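Local coordinates for protein glycoside Hydrolase (Bacteroides plebeius, PDB 5T3B) that probably hydrolyses glycosidic bonds in a polysaccharide as a glycoside hydrolase family 50 enzyme of a human gut bacterium, at residues E31-V45 against I56-G68. Sequence-based numbering, arbitrary orientation.
Sequences ETYPNSTKQYQPIIV and IEAKTRILPYLVG. With EDO (1,2-ethanediol), chain P; EDO (1,2-ethanediol), chain H.
I43, I44 and V45 pair with T60, K59 and A58 as the two arms of an antiparallel beta hairpin, strands 39-48 and 56-60, whose buried face packs on helix 412-427. Backbone bonds fix the register: I43 and T60 bond reciprocally, as do V45 and A58, the V45 N to A58 O bond being nearly straight at 173°. At P42, opposite residues 61-64, the direct pairing is broken; water 3 bridges the break, donating to Q41 O and T60 O and accepting from I62 N, and Q41 N then donates to Y65 O (2.9 Å).

The R61 guanidinium lies flat over the Y33 ring, planes 2° apart and CZ 3.5 Å from the centroid, a cation-pi geometry; P34 CD sits over the opposite face, offset toward the rim. The bend of R61 at chi3 (66°) turns the guanidinium onto Y33 after its CB has passed Y40 CD2 at 3.5 Å. NH2 also forms a salt bridge with E428, while NH1 donates to water 1. Replacing Y33 with an alanine would probably leave one guanidinium face without its aromatic cover and the group freer to turn, though still tethered by E428.

Apolar contact is provided by I43, whose CG2 meets the Y65 ring edge at CE2 (3.6 Å).

The charged pair lies on the more exposed side: extended K59 reaches E31 in a bidentate salt bridge, NZ 3.0 Å from OE1 and 3.1 Å from OE2, using both syn lone pairs.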
loop_
_atom_site.group_PDB
_atom_site.type_symbol
_atom_site.label_atom_id
_atom_site.label_comp_id
_atom_site.label_asym_id
_atom_site.label_seq_id
_atom_site.Cartn_x
_atom_site.Cartn_y
_atom_site.Cartn_z
ATOM N N GLU A 31 26.881 14.206 1.328
ATOM C CA GLU A 31 26.011 15.346 1.132
ATOM C C GLU A 31 24.710 15.130 1.948
ATOM O O GLU A 31 24.421 14.020 2.361
ATOM C CB GLU A 31 25.737 15.616 -0.323
ATOM C CG GLU A 31 24.986 14.539 -1.020
ATOM C CD GLU A 31 24.762 14.807 -2.524
ATOM O OE1 GLU A 31 25.666 14.619 -3.356
ATOM O OE2 GLU A 31 23.703 15.299 -2.891
ATOM N N THR A 32 23.962 16.189 2.164
ATOM C CA THR A 32 22.733 16.119 2.918
ATOM C C THR A 32 21.608 15.597 1.995
ATOM O O THR A 32 21.406 16.081 0.902
ATOM C CB THR A 32 22.342 17.498 3.474
ATOM O OG1 THR A 32 23.439 17.918 4.286
ATOM C CG2 THR A 32 21.100 17.358 4.288
ATOM N N TYR A 33 20.925 14.556 2.465
ATOM C CA TYR A 33 19.810 14.016 1.648
ATOM C C TYR A 33 18.695 15.096 1.599
ATOM O O TYR A 33 18.410 15.743 2.616
ATOM C CB TYR A 33 19.377 12.706 2.261
ATOM C CG TYR A 33 18.301 12.025 1.428
ATOM C CD1 TYR A 33 18.639 11.216 0.354
ATOM C CD2 TYR A 33 16.951 12.167 1.724
ATOM C CE1 TYR A 33 17.664 10.575 -0.390
ATOM C CE2 TYR A 33 15.974 11.537 0.967
ATOM C CZ TYR A 33 16.338 10.739 -0.090
ATOM O OH TYR A 33 15.375 10.049 -0.852
ATOM N N PRO A 34 18.032 15.267 0.437
ATOM C CA PRO A 34 17.018 16.354 0.352
ATOM C C PRO A 34 15.925 16.209 1.431
ATOM O O PRO A 34 15.405 15.114 1.680
ATOM C CB PRO A 34 16.441 16.187 -1.040
ATOM C CG PRO A 34 17.542 15.591 -1.815
ATOM C CD PRO A 34 18.201 14.639 -0.869
ATOM N N ASN A 35 15.631 17.329 2.092
ATOM C CA ASN A 35 14.572 17.367 3.075
ATOM C C ASN A 35 14.830 16.556 4.337
ATOM O O ASN A 35 13.960 16.302 5.092
ATOM C CB ASN A 35 13.208 17.040 2.462
ATOM C CG ASN A 35 12.903 17.875 1.264
ATOM O OD1 ASN A 35 12.642 17.331 0.171
ATOM N ND2 ASN A 35 12.995 19.202 1.410
ATOM N N SER A 36 16.096 16.280 4.601
ATOM C CA SER A 36 16.580 15.546 5.735
ATOM C C SER A 36 17.701 16.322 6.410
ATOM O O SER A 36 18.351 17.168 5.822
ATOM C CB SER A 36 17.126 14.219 5.286
ATOM O OG SER A 36 17.503 13.380 6.365
ATOM N N THR A 37 17.915 16.001 7.658
ATOM C CA THR A 37 19.087 16.453 8.389
ATOM C C THR A 37 20.243 15.468 8.263
ATOM O O THR A 37 21.348 15.776 8.695
ATOM C CB THR A 37 18.800 16.593 9.894
ATOM O OG1 THR A 37 18.365 15.313 10.364
ATOM C CG2 THR A 37 17.699 17.615 10.144
ATOM N N LYS A 38 19.997 14.296 7.672
ATOM C CA LYS A 38 21.055 13.285 7.600
ATOM C C LYS A 38 21.816 13.299 6.271
ATOM O O LYS A 38 21.245 13.500 5.200
ATOM C CB LYS A 38 20.457 11.916 7.785
ATOM C CG LYS A 38 19.689 11.729 9.069
ATOM C CD LYS A 38 20.538 11.949 10.325
ATOM C CE LYS A 38 19.699 11.559 11.522
ATOM N NZ LYS A 38 20.257 11.866 12.844
ATOM N N GLN A 39 23.117 13.061 6.399
ATOM C CA GLN A 39 23.972 12.956 5.285
ATOM C C GLN A 39 24.103 11.534 4.751
ATOM O O GLN A 39 23.820 10.568 5.464
ATOM C CB GLN A 39 25.349 13.538 5.572
ATOM C CG GLN A 39 25.440 14.994 5.939
ATOM C CD GLN A 39 26.978 15.319 6.045
ATOM O OE1 GLN A 39 27.693 14.698 6.813
ATOM N NE2 GLN A 39 27.453 16.132 5.158
ATOM N N TYR A 40 24.524 11.439 3.487
ATOM C CA TYR A 40 24.796 10.137 2.873
ATOM C C TYR A 40 25.858 10.295 1.852
ATOM O O TYR A 40 26.073 11.413 1.363
ATOM C CB TYR A 40 23.517 9.529 2.280
ATOM C CG TYR A 40 23.040 10.091 0.968
ATOM C CD1 TYR A 40 22.639 11.454 0.857
ATOM C CD2 TYR A 40 22.984 9.296 -0.170
ATOM C CE1 TYR A 40 22.192 11.982 -0.360
ATOM C CE2 TYR A 40 22.527 9.821 -1.378
ATOM C CZ TYR A 40 22.157 11.149 -1.475
ATOM O OH TYR A 40 21.702 11.630 -2.696
ATOM N N GLN A 41 26.491 9.176 1.502
ATOM C CA GLN A 41 27.401 9.169 0.361
ATOM C C GLN A 41 26.708 8.539 -0.840
ATOM O O GLN A 41 26.367 7.372 -0.802
ATOM C CB GLN A 41 28.649 8.422 0.704
ATOM C CG GLN A 41 29.440 9.053 1.795
ATOM C CD GLN A 41 30.734 8.330 1.951
ATOM O OE1 GLN A 41 30.804 7.432 2.748
ATOM N NE2 GLN A 41 31.740 8.637 1.074
ATOM N N PRO A 42 26.436 9.330 -1.877
ATOM C CA PRO A 42 25.573 8.842 -2.945
ATOM C C PRO A 42 26.260 7.868 -3.886
ATOM O O PRO A 42 27.488 7.935 -4.130
ATOM C CB PRO A 42 25.150 10.090 -3.683
ATOM C CG PRO A 42 26.190 11.125 -3.343
ATOM C CD PRO A 42 26.764 10.755 -2.049
ATOM N N ILE A 43 25.465 6.931 -4.385
ATOM C CA ILE A 43 25.816 6.142 -5.570
ATOM C C ILE A 43 24.928 6.492 -6.738
ATOM O O ILE A 43 23.885 7.140 -6.570
ATOM C CB ILE A 43 25.813 4.604 -5.254
ATOM C CG1 ILE A 43 24.425 4.096 -4.897
ATOM C CG2 ILE A 43 26.798 4.248 -4.162
ATOM C CD1 ILE A 43 24.251 2.594 -5.060
ATOM N N ILE A 44 25.296 5.985 -7.900
ATOM C CA ILE A 44 24.495 6.111 -9.084
ATOM C C ILE A 44 23.823 4.735 -9.377
ATOM O O ILE A 44 24.486 3.713 -9.371
ATOM C CB ILE A 44 25.307 6.502 -10.292
ATOM C CG1 ILE A 44 25.757 7.940 -10.127
ATOM C CG2 ILE A 44 24.524 6.336 -11.601
ATOM C CD1 ILE A 44 24.685 9.049 -9.991
ATOM N N VAL A 45 22.505 4.787 -9.592
ATOM C CA VAL A 45 21.760 3.637 -10.076
ATOM C C VAL A 45 21.086 4.058 -11.370
ATOM O O VAL A 45 20.454 5.118 -11.448
ATOM C CB VAL A 45 20.708 3.138 -9.078
ATOM C CG1 VAL A 45 19.840 2.081 -9.692
ATOM C CG2 VAL A 45 21.391 2.642 -7.819
ATOM N N ILE A 56 18.542 6.469 -17.350
ATOM C CA ILE A 56 19.134 7.621 -16.765
ATOM C C ILE A 56 19.925 7.264 -15.538
ATOM O O ILE A 56 19.651 6.242 -14.923
ATOM C CB ILE A 56 18.137 8.712 -16.398
ATOM C CG1 ILE A 56 17.184 8.275 -15.303
ATOM C CG2 ILE A 56 17.313 9.051 -17.589
ATOM C CD1 ILE A 56 17.101 9.183 -14.138
ATOM N N GLU A 57 20.805 8.160 -15.097
ATOM C CA GLU A 57 21.574 7.974 -13.882
ATOM C C GLU A 57 20.943 8.713 -12.734
ATOM O O GLU A 57 20.767 9.918 -12.789
ATOM C CB GLU A 57 22.980 8.532 -14.089
ATOM C CG GLU A 57 23.784 7.734 -15.126
ATOM C CD GLU A 57 25.208 8.162 -15.327
ATOM O OE1 GLU A 57 25.561 9.262 -14.931
ATOM O OE2 GLU A 57 25.960 7.376 -15.907
ATOM N N ALA A 58 20.600 7.995 -11.672
ATOM C CA ALA A 58 19.923 8.499 -10.515
ATOM C C ALA A 58 20.777 8.412 -9.256
ATOM O O ALA A 58 21.253 7.328 -8.903
ATOM C CB ALA A 58 18.613 7.747 -10.282
ATOM N N LYS A 59 20.920 9.554 -8.596
ATOM C CA LYS A 59 21.554 9.558 -7.286
ATOM C C LYS A 59 20.731 8.764 -6.327
ATOM O O LYS A 59 19.496 8.940 -6.211
ATOM C CB LYS A 59 21.788 10.959 -6.760
ATOM C CG LYS A 59 23.010 11.671 -7.232
ATOM C CD LYS A 59 23.159 12.941 -6.335
ATOM C CE LYS A 59 24.402 13.623 -6.618
ATOM N NZ LYS A 59 24.219 14.909 -5.924
ATOM N N THR A 60 21.367 7.869 -5.602
ATOM C CA THR A 60 20.650 6.904 -4.755
ATOM C C THR A 60 21.344 6.786 -3.399
ATOM O O THR A 60 22.584 6.774 -3.307
ATOM C CB THR A 60 20.630 5.556 -5.522
ATOM O OG1 THR A 60 20.018 5.748 -6.783
ATOM C CG2 THR A 60 19.921 4.484 -4.864
ATOM N N ARG A 61 20.523 6.601 -2.376
ATOM C CA ARG A 61 20.910 6.437 -0.995
ATOM C C ARG A 61 20.733 4.983 -0.633
ATOM O O ARG A 61 19.595 4.484 -0.616
ATOM C CB ARG A 61 20.067 7.349 -0.076
ATOM C CG ARG A 61 20.462 7.218 1.388
ATOM C CD ARG A 61 19.840 8.314 2.236
ATOM N NE ARG A 61 18.380 8.213 2.293
ATOM C CZ ARG A 61 17.605 8.889 3.131
ATOM N NH1 ARG A 61 18.134 9.623 4.103
ATOM N NH2 ARG A 61 16.302 8.769 3.023
ATOM N N ILE A 62 21.820 4.307 -0.237
ATOM C CA ILE A 62 21.730 2.960 0.229
ATOM C C ILE A 62 22.228 2.838 1.696
ATOM O O ILE A 62 22.996 3.673 2.182
ATOM C CB ILE A 62 22.448 1.929 -0.685
ATOM C CG1 ILE A 62 23.948 2.186 -0.799
ATOM C CG2 ILE A 62 21.821 1.897 -2.058
ATOM C CD1 ILE A 62 24.717 1.030 -1.441
ATOM N N LEU A 63 21.824 1.761 2.350
ATOM C CA LEU A 63 22.034 1.605 3.785
ATOM C C LEU A 63 23.512 1.663 4.222
ATOM O O LEU A 63 23.803 2.358 5.216
ATOM C CB LEU A 63 21.336 0.377 4.291
ATOM C CG LEU A 63 21.287 0.218 5.796
ATOM C CD1 LEU A 63 20.524 1.342 6.496
ATOM C CD2 LEU A 63 20.679 -1.133 6.158
ATOM N N PRO A 64 24.428 1.042 3.476
ATOM C CA PRO A 64 25.843 1.104 3.875
ATOM C C PRO A 64 26.445 2.492 3.879
ATOM O O PRO A 64 27.496 2.684 4.488
ATOM C CB PRO A 64 26.499 0.233 2.803
ATOM C CG PRO A 64 25.460 -0.726 2.389
ATOM C CD PRO A 64 24.239 0.085 2.362
ATOM N N TYR A 65 25.802 3.460 3.217
ATOM C CA TYR A 65 26.383 4.770 2.997
ATOM C C TYR A 65 25.639 5.887 3.687
ATOM O O TYR A 65 25.775 7.059 3.349
ATOM C CB TYR A 65 26.526 4.994 1.476
ATOM C CG TYR A 65 27.525 4.039 0.797
ATOM C CD1 TYR A 65 28.645 3.569 1.456
ATOM C CD2 TYR A 65 27.306 3.619 -0.518
ATOM C CE1 TYR A 65 29.551 2.726 0.836
ATOM C CE2 TYR A 65 28.223 2.813 -1.156
ATOM C CZ TYR A 65 29.356 2.372 -0.471
ATOM O OH TYR A 65 30.262 1.595 -1.127
ATOM N N LEU A 66 24.814 5.526 4.655
ATOM C CA LEU A 66 24.223 6.512 5.555
ATOM C C LEU A 66 25.204 6.998 6.562
ATOM O O LEU A 66 25.822 6.216 7.244
ATOM C CB LEU A 66 23.232 5.839 6.420
ATOM C CG LEU A 66 22.056 5.430 5.805
ATOM C CD1 LEU A 66 20.920 5.161 6.897
ATOM C CD2 LEU A 66 21.506 6.407 4.817
ATOM N N VAL A 67 25.424 8.307 6.603
ATOM C CA VAL A 67 26.432 8.843 7.534
ATOM C C VAL A 67 25.868 8.831 8.961
ATOM O O VAL A 67 24.774 9.370 9.207
ATOM C CB VAL A 67 26.855 10.291 7.118
ATOM C CG1 VAL A 67 27.770 10.937 8.161
ATOM C CG2 VAL A 67 27.496 10.277 5.723
ATOM N N GLY A 68 26.588 8.224 9.887
ATOM C CA GLY A 68 26.182 8.208 11.273
ATOM C C GLY A 68 25.368 6.997 11.634
ATOM O O GLY A 68 24.876 6.956 12.753
HETATM C C1 EDO P . 17.690 12.530 -3.854
HETATM O O1 EDO P . 16.294 12.263 -3.597
HETATM C C2 EDO P . 18.320 11.294 -4.441
HETATM O O2 EDO P . 19.274 10.524 -3.607
HETATM C C1 EDO H . 13.500 13.231 -1.831
HETATM O O1 EDO H . 13.892 14.251 -2.716
HETATM C C2 EDO H . 13.092 13.770 -0.476
HETATM O O2 EDO H . 11.965 14.685 -0.699
HETATM O O HOH W 1 20.810 10.633 4.527
HETATM O O HOH W 2 24.152 12.168 8.886
HETATM O O HOH W 3 24.212 5.715 -1.224
#